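Local coordinates for protein phosphoribosylformylglycinamidine synthase 2 (Thermus thermophilus, PDB 3VIU) that belongs to the AIR synthase-related family of enzymes and binds adenosine-5'-diphosphate and a magnesium ion, at residues Arg28-Leu33 with Val351-Pro356; Leu282-Val287 with Val345-Glu350; Leu286-Glu291 with Asp330-Ala335. One frame throughout, in Å; residues are numbered along the deposited sequence.

Contact 1 (Arg28-Leu33 with Val351-Pro356)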
# COMPACT_ATOMS: atom_id res chain seq x y z
N ARG A 28 -15.50 30.71 16.51
CA ARG A 28 -14.80 30.58 15.24
C ARG A 28 -13.79 29.42 15.26
O ARG A 28 -13.80 28.56 14.38
CB ARG A 28 -14.08 31.89 14.90
CG ARG A 28 -13.36 31.85 13.56
CD ARG A 28 -12.42 33.03 13.37
NE ARG A 28 -11.49 32.80 12.27
CZ ARG A 28 -11.85 32.67 10.99
NH1 ARG A 28 -13.13 32.75 10.64
NH2 ARG A 28 -10.93 32.45 10.07
N VAL A 29 -12.92 29.40 16.26
CA VAL A 29 -11.91 28.35 16.38
C VAL A 29 -12.53 26.95 16.36
O VAL A 29 -12.15 26.10 15.56
CB VAL A 29 -11.08 28.52 17.67
CG1 VAL A 29 -10.16 27.32 17.85
CG2 VAL A 29 -10.26 29.80 17.59
N GLU A 30 -13.49 26.72 17.26
CA GLU A 30 -14.16 25.44 17.35
C GLU A 30 -14.77 25.04 16.00
O GLU A 30 -14.75 23.86 15.62
CB GLU A 30 -15.23 25.49 18.44
CG GLU A 30 -14.65 25.60 19.84
CD GLU A 30 -15.69 25.82 20.92
OE1 GLU A 30 -15.38 25.56 22.10
OE2 GLU A 30 -16.82 26.27 20.59
N LEU A 31 -15.31 26.02 15.28
CA LEU A 31 -15.91 25.74 13.99
C LEU A 31 -14.83 25.20 13.05
O LEU A 31 -15.03 24.19 12.38
CB LEU A 31 -16.52 27.01 13.39
CG LEU A 31 -17.93 26.89 12.80
CD1 LEU A 31 -18.24 28.16 12.02
CD2 LEU A 31 -18.05 25.69 11.89
N LEU A 32 -13.69 25.89 13.02
CA LEU A 32 -12.58 25.48 12.18
C LEU A 32 -12.10 24.07 12.53
O LEU A 32 -11.68 23.32 11.65
CB LEU A 32 -11.44 26.50 12.29
CG LEU A 32 -11.35 27.58 11.20
CD1 LEU A 32 -12.72 27.95 10.70
CD2 LEU A 32 -10.64 28.81 11.75
N LEU A 33 -12.18 23.70 13.81
CA LEU A 33 -11.77 22.37 14.23
C LEU A 33 -12.68 21.30 13.61
O LEU A 33 -12.21 20.28 13.09
CB LEU A 33 -11.80 22.26 15.76
CG LEU A 33 -10.86 23.16 16.59
CD1 LEU A 33 -11.03 22.84 18.07
CD2 LEU A 33 -9.41 22.94 16.17
N VAL A 351 -9.40 30.26 27.65
CA VAL A 351 -9.91 29.02 27.08
C VAL A 351 -10.48 29.42 25.72
O VAL A 351 -11.52 30.06 25.63
CB VAL A 351 -11.01 28.40 27.99
CG1 VAL A 351 -12.11 29.41 28.25
CG2 VAL A 351 -11.58 27.16 27.33
N VAL A 352 -9.77 29.05 24.65
CA VAL A 352 -10.18 29.40 23.30
C VAL A 352 -11.00 28.31 22.60
O VAL A 352 -11.46 28.49 21.48
CB VAL A 352 -8.96 29.72 22.42
CG1 VAL A 352 -8.27 30.97 22.93
CG2 VAL A 352 -8.00 28.54 22.43
N ALA A 353 -11.17 27.18 23.28
CA ALA A 353 -11.94 26.08 22.72
C ALA A 353 -12.08 24.95 23.74
O ALA A 353 -11.14 24.64 24.48
CB ALA A 353 -11.28 25.56 21.45
N GLU A 354 -13.25 24.34 23.75
CA GLU A 354 -13.52 23.24 24.66
C GLU A 354 -14.69 22.45 24.10
O GLU A 354 -15.85 22.70 24.43
CB GLU A 354 -13.87 23.79 26.05
CG GLU A 354 -14.38 22.73 27.01
CD GLU A 354 -14.41 23.22 28.44
OE1 GLU A 354 -13.33 23.26 29.08
OE2 GLU A 354 -15.51 23.57 28.92
N VAL A 355 -14.37 21.50 23.24
CA VAL A 355 -15.41 20.70 22.63
C VAL A 355 -15.28 19.27 23.11
O VAL A 355 -14.18 18.79 23.39
CB VAL A 355 -15.29 20.74 21.09
CG1 VAL A 355 -15.08 22.18 20.64
CG2 VAL A 355 -14.16 19.87 20.63
N PRO A 356 -16.42 18.57 23.26
CA PRO A 356 -16.36 17.18 23.72
C PRO A 356 -15.55 16.32 22.74
O PRO A 356 -15.67 16.50 21.52
CB PRO A 356 -17.83 16.78 23.79
CG PRO A 356 -18.51 18.07 24.12
CD PRO A 356 -17.81 19.05 23.22
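Glu-30, on helix 28-37 of the amidotransferase linker region, and Glu-354, on the edge strand 350-356 of the first seven-stranded sheet, make the polar link between these two elements. Glu-354 N donates to Glu-30 OE1 at 3.0 Å, nearly straight (168°), and meets the anti lone pair, the one turned away from OE2. The helix thus uses a side chain to satisfy a backbone N-H of this edge strand. Arg-24 forms a salt bridge to the same OE1 and also donates to Glu-354 O, so the carboxylate and the strand share a cationic partner.

The stem of Glu-30 shares in the apolar packing. Its CG is anti to the carbonyl carbon (chi1 -69°) and the chain runs on extended, sliding past Val-355 in the opposite direction. Glu-30 CG lies 3.5 Å from Val-355 CG1 and 3.7 Å from Ala-353 CB. Two more helix side chains meet the alanine: Val-29 CG1 comes to 4.2 Å from Ala-353 CB, and Leu-33 CD1 approaches that same Ala-353 CB at 4.3 Å. Val-29 CB also rests 3.8 Å from Val-352 O, a carbonyl that accepts from Asn-27 ND2.

The axes of the segments 28-33 and 351-356 come within 7.7 Å, crossing at -45°. The strand is irregular here: Val-352 and Ala-353 both face Val-345, the hallmark of a classic beta bulge in an antiparallel hairpin.

Contact 2 (Leu282-Val287 with Val345-Glu350)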
# COMPACT_ATOMS: atom_id res chain seq x y z
N LEU A 282 -4.80 21.29 26.30
CA LEU A 282 -3.64 21.73 25.53
C LEU A 282 -3.28 23.18 25.85
O LEU A 282 -4.12 24.07 25.81
CB LEU A 282 -3.91 21.57 24.03
CG LEU A 282 -2.89 22.12 23.02
CD1 LEU A 282 -1.50 21.54 23.27
CD2 LEU A 282 -3.35 21.77 21.60
N HIS A 283 -2.01 23.40 26.18
CA HIS A 283 -1.52 24.74 26.49
C HIS A 283 -0.75 25.20 25.25
O HIS A 283 0.43 24.92 25.12
CB HIS A 283 -0.59 24.69 27.70
CG HIS A 283 -1.27 24.26 28.97
ND1 HIS A 283 -1.89 25.15 29.82
CD2 HIS A 283 -1.42 23.04 29.53
CE1 HIS A 283 -2.39 24.50 30.85
NE2 HIS A 283 -2.12 23.21 30.70
N LEU A 284 -1.43 25.89 24.35
CA LEU A 284 -0.78 26.33 23.12
C LEU A 284 0.45 27.19 23.35
O LEU A 284 1.34 27.22 22.50
CB LEU A 284 -1.76 27.08 22.21
CG LEU A 284 -2.76 26.17 21.48
CD1 LEU A 284 -3.73 27.01 20.65
CD2 LEU A 284 -1.99 25.18 20.59
N ASP A 285 0.51 27.89 24.48
CA ASP A 285 1.65 28.75 24.75
C ASP A 285 2.94 27.96 24.93
O ASP A 285 4.02 28.51 24.77
CB ASP A 285 1.41 29.60 26.00
CG ASP A 285 0.22 30.53 25.85
OD1 ASP A 285 0.08 31.15 24.77
OD2 ASP A 285 -0.56 30.65 26.81
N LEU A 286 2.83 26.68 25.26
CA LEU A 286 4.01 25.86 25.45
C LEU A 286 4.48 25.20 24.16
O LEU A 286 5.59 24.66 24.09
CB LEU A 286 3.75 24.80 26.52
CG LEU A 286 4.21 25.13 27.94
CD1 LEU A 286 4.20 26.62 28.18
CD2 LEU A 286 3.32 24.41 28.94
N VAL A 287 3.63 25.27 23.13
CA VAL A 287 3.94 24.68 21.82
C VAL A 287 5.03 25.47 21.07
O VAL A 287 4.89 26.67 20.84
CB VAL A 287 2.64 24.62 20.93
CG1 VAL A 287 2.96 24.09 19.55
CG2 VAL A 287 1.60 23.74 21.60
N VAL A 345 -8.63 23.76 24.89
CA VAL A 345 -7.48 24.47 24.37
C VAL A 345 -7.24 25.82 25.06
O VAL A 345 -8.12 26.69 25.06
CB VAL A 345 -7.62 24.67 22.85
CG1 VAL A 345 -6.35 25.29 22.29
CG2 VAL A 345 -7.91 23.34 22.18
N LEU A 346 -6.06 25.96 25.65
CA LEU A 346 -5.68 27.18 26.34
C LEU A 346 -4.67 27.96 25.52
O LEU A 346 -3.77 27.39 24.90
CB LEU A 346 -5.08 26.87 27.72
CG LEU A 346 -5.99 26.22 28.76
CD1 LEU A 346 -5.23 26.08 30.07
CD2 LEU A 346 -7.23 27.08 28.97
N PHE A 347 -4.83 29.28 25.51
CA PHE A 347 -3.92 30.16 24.79
C PHE A 347 -3.88 31.48 25.52
O PHE A 347 -4.92 32.06 25.83
CB PHE A 347 -4.39 30.36 23.35
CG PHE A 347 -3.52 31.29 22.55
CD1 PHE A 347 -4.00 32.52 22.11
CD2 PHE A 347 -2.21 30.93 22.22
CE1 PHE A 347 -3.19 33.37 21.35
CE2 PHE A 347 -1.40 31.77 21.46
CZ PHE A 347 -1.89 32.99 21.03
N ARG A 348 -2.67 31.95 25.79
CA ARG A 348 -2.46 33.21 26.49
C ARG A 348 -3.46 33.40 27.63
O ARG A 348 -4.17 34.41 27.69
CB ARG A 348 -2.55 34.37 25.50
CG ARG A 348 -1.46 34.33 24.41
CD ARG A 348 -1.60 35.44 23.37
NE ARG A 348 -1.45 36.79 23.93
CZ ARG A 348 -0.27 37.37 24.18
NH1 ARG A 348 -0.23 38.59 24.69
NH2 ARG A 348 0.86 36.73 23.91
N GLY A 349 -3.53 32.42 28.52
CA GLY A 349 -4.41 32.47 29.68
C GLY A 349 -5.91 32.26 29.51
O GLY A 349 -6.63 32.14 30.49
N GLU A 350 -6.38 32.19 28.27
CA GLU A 350 -7.80 32.01 28.02
C GLU A 350 -8.16 30.67 27.41
O GLU A 350 -7.35 30.04 26.74
CB GLU A 350 -8.29 33.12 27.10
CG GLU A 350 -8.21 34.50 27.70
CD GLU A 350 -9.32 34.76 28.70
OE1 GLU A 350 -9.62 33.85 29.51
OE2 GLU A 350 -9.90 35.87 28.67
O HOH W 1 -2.47 29.82 28.77
O HOH W 2 -1.19 27.74 27.10
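Leu-282 and His-283 pair in parallel with Val-345 and Leu-346, joining strands 279-283 and 342-347 inside the mixed sheet of the AIR synthase-related C-terminal domain. Leu-346 N donates to Leu-282 O (2.7 Å), and Leu-346 O then accepts from Leu-284 N (2.8 Å), just where segment 282-287 leaves the strand for a 3-10 turn.

The side chains of His-283 and Leu-346 lie side by side on one face of the sheet, His-283 CE1 3.3 Å from Leu-346 CD1. Beyond the strand end, Leu-284 turns to Val-345: CD1 of Leu-284 sits 3.5 Å from CG1 of Val-345. Leu-300 and Leu-299 of helix 296-301 cover Val-345 and Leu-284 respectively.

Farther out, Asp-285 reaches the hairpin that links strands 342-347 and 350-356. Its carboxylate straddles Arg-348 N, which bonds to Asp-285 OD1 at 3.0 Å through the syn lone pair and more weakly to OD2, at a bent 123°. The type I' turn from Phe-347 to Glu-350, with Arg-348 and Gly-349 both at positive phi, presents that N-H. Phe-347 has CG anti to its N (chi1 179°), which brings ring atom CD2 to 3.4 Å from Asp-285 OD1, while Arg-348 CG lies over the ring centre. One water donates to Asp-285 OD2 and accepts from Gly-349 N at 2.8 Å.

Contact 3 (Leu286-Glu291 with Asp330-Ala335); sequences LVPTRE and DCVPVA
Val-287 and Val-334 make the tightest apolar touch between the loop 286-291 and the segment 330-335, most of it on strand 331-338. The two side chains approach at a slant, with CG2 of Val-287 3.4 Å from CG2 of Val-334. The same Val-334 methyl also lies against the loop backbone, 3.7 Å from the carbonyl carbon of Leu-286. Leu-286 CB is 4.1 Å from Val-334 CG2. One step on, Pro-288 CG and Val-332 CG2 reach toward each other and meet at 4.1 Å. With Val-332 CG1 anti to its carbonyl carbon (chi1 -58°), CG2 falls between the backbone N and the carbonyl, and that is the branch presented to the proline.

Apolar atoms also meet a backbone oxygen. CB, CG and CD2 of Leu-286 all come close to the carbonyl oxygen of Pro-333, CD2 at 3.8 Å from Pro-333 O. These are van der Waals contacts.

The strand belongs to the seven-stranded mixed sheet of the AIR synthase-related C-terminal domain, where it runs between strands 196-201 and 279-283. Val-334 and Ala-335 both face Ile-197 in a classic beta bulge. Tyr-199 of the neighbouring strand packs on both Val-287 and Pro-288.

Charged interactions take over farther along the loop. Arg-290 NH1 forms a salt bridge with Glu-291 OE2 at 2.7 Å, the oxygen lying 17° out of the guanidinium plane and met nearly along its C-O axis. Both ends have further partners: Arg-290 NH1 bridges to Asp-207 OD2, and Arg-206 NE to Glu-291 OE1. Backbone hydrogen bonds of Pro-288 and Arg-290 with Thr-204 tie the loop to the loop that follows strand 196-201.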
# COMPACT_ATOMS: atom_id res chain seq x y z
N LEU A 286 2.83 26.68 25.26
CA LEU A 286 4.01 25.86 25.45
C LEU A 286 4.48 25.20 24.16
O LEU A 286 5.59 24.66 24.09
CB LEU A 286 3.75 24.80 26.52
CG LEU A 286 4.21 25.13 27.94
CD1 LEU A 286 4.20 26.62 28.18
CD2 LEU A 286 3.32 24.41 28.94
N VAL A 287 3.63 25.27 23.13
CA VAL A 287 3.94 24.68 21.82
C VAL A 287 5.03 25.47 21.07
O VAL A 287 4.89 26.67 20.84
CB VAL A 287 2.64 24.62 20.93
CG1 VAL A 287 2.96 24.09 19.55
CG2 VAL A 287 1.60 23.74 21.60
N PRO A 288 6.13 24.80 20.69
CA PRO A 288 7.25 25.41 19.96
C PRO A 288 6.77 25.99 18.64
O PRO A 288 6.16 25.30 17.84
CB PRO A 288 8.20 24.23 19.74
CG PRO A 288 7.90 23.33 20.88
CD PRO A 288 6.40 23.38 20.95
N THR A 289 7.06 27.27 18.41
CA THR A 289 6.63 27.94 17.20
C THR A 289 7.80 28.32 16.29
O THR A 289 8.89 28.61 16.77
CB THR A 289 5.84 29.22 17.54
OG1 THR A 289 6.64 30.05 18.40
CG2 THR A 289 4.53 28.88 18.24
N ARG A 290 7.55 28.31 14.99
CA ARG A 290 8.57 28.64 13.99
C ARG A 290 8.32 30.01 13.39
O ARG A 290 9.22 30.61 12.79
CB ARG A 290 8.54 27.59 12.88
CG ARG A 290 9.60 27.78 11.80
CD ARG A 290 9.32 26.84 10.64
NE ARG A 290 8.17 27.27 9.86
CZ ARG A 290 7.41 26.47 9.13
NH1 ARG A 290 6.39 26.97 8.44
NH2 ARG A 290 7.65 25.16 9.10
N GLU A 291 7.09 30.51 13.54
CA GLU A 291 6.70 31.81 13.01
C GLU A 291 6.02 32.67 14.06
O GLU A 291 5.37 32.16 14.97
CB GLU A 291 5.78 31.63 11.80
CG GLU A 291 6.45 30.93 10.64
CD GLU A 291 5.49 30.62 9.51
OE1 GLU A 291 4.84 31.56 9.01
OE2 GLU A 291 5.39 29.43 9.12
N ASP A 330 14.76 18.29 21.44
CA ASP A 330 14.04 18.86 22.56
C ASP A 330 12.73 18.10 22.70
O ASP A 330 12.08 17.78 21.70
CB ASP A 330 13.70 20.34 22.31
CG ASP A 330 14.90 21.15 21.85
OD1 ASP A 330 15.94 21.14 22.55
OD2 ASP A 330 14.81 21.79 20.78
N CYS A 331 12.35 17.81 23.94
CA CYS A 331 11.11 17.10 24.22
C CYS A 331 10.46 17.84 25.37
O CYS A 331 10.86 17.70 26.52
CB CYS A 331 11.43 15.65 24.61
SG CYS A 331 10.00 14.54 24.62
N VAL A 332 9.44 18.64 25.07
CA VAL A 332 8.77 19.44 26.08
C VAL A 332 7.28 19.16 26.31
O VAL A 332 6.54 18.87 25.38
CB VAL A 332 8.93 20.94 25.78
CG1 VAL A 332 10.42 21.29 25.71
CG2 VAL A 332 8.23 21.30 24.46
N PRO A 333 6.84 19.25 27.58
CA PRO A 333 5.44 19.02 27.96
C PRO A 333 4.59 20.13 27.35
O PRO A 333 4.91 21.32 27.48
CB PRO A 333 5.48 19.07 29.49
CG PRO A 333 6.61 20.01 29.76
CD PRO A 333 7.66 19.56 28.77
N VAL A 334 3.51 19.74 26.69
CA VAL A 334 2.63 20.69 26.00
C VAL A 334 1.16 20.58 26.42
O VAL A 334 0.37 21.51 26.20
CB VAL A 334 2.79 20.50 24.46
CG1 VAL A 334 1.49 20.01 23.84
CG2 VAL A 334 3.27 21.77 23.82
N ALA A 335 0.80 19.46 27.04
CA ALA A 335 -0.58 19.22 27.48
C ALA A 335 -0.64 18.18 28.59
O ALA A 335 0.38 17.61 28.98
CB ALA A 335 -1.45 18.78 26.29

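How the contacts relate
All three contacts involve the part of one seven-stranded sheet that ends at strand 350-356. Contacts 1 and 2, centres 13 Å apart, join through the hairpin: Ala-353 O lies 2.7 Å from Val-345 N, a probable hydrogen bond. Contacts 2 and 3 share Leu-286 and Val-287, with centres 10 Å apart; His-283 N sits 3.0 Å from Val-334 O, again a probable hydrogen bond. Contacts 1 and 3 do not touch, their nearest atoms being about 11 Å apart. No residue of these segments lines the adenosine-5'-diphosphate pocket. The pocket residue Asp-259 is on strand 254-259, at the opposite edge of the sheet from contact 1's strand 350-356.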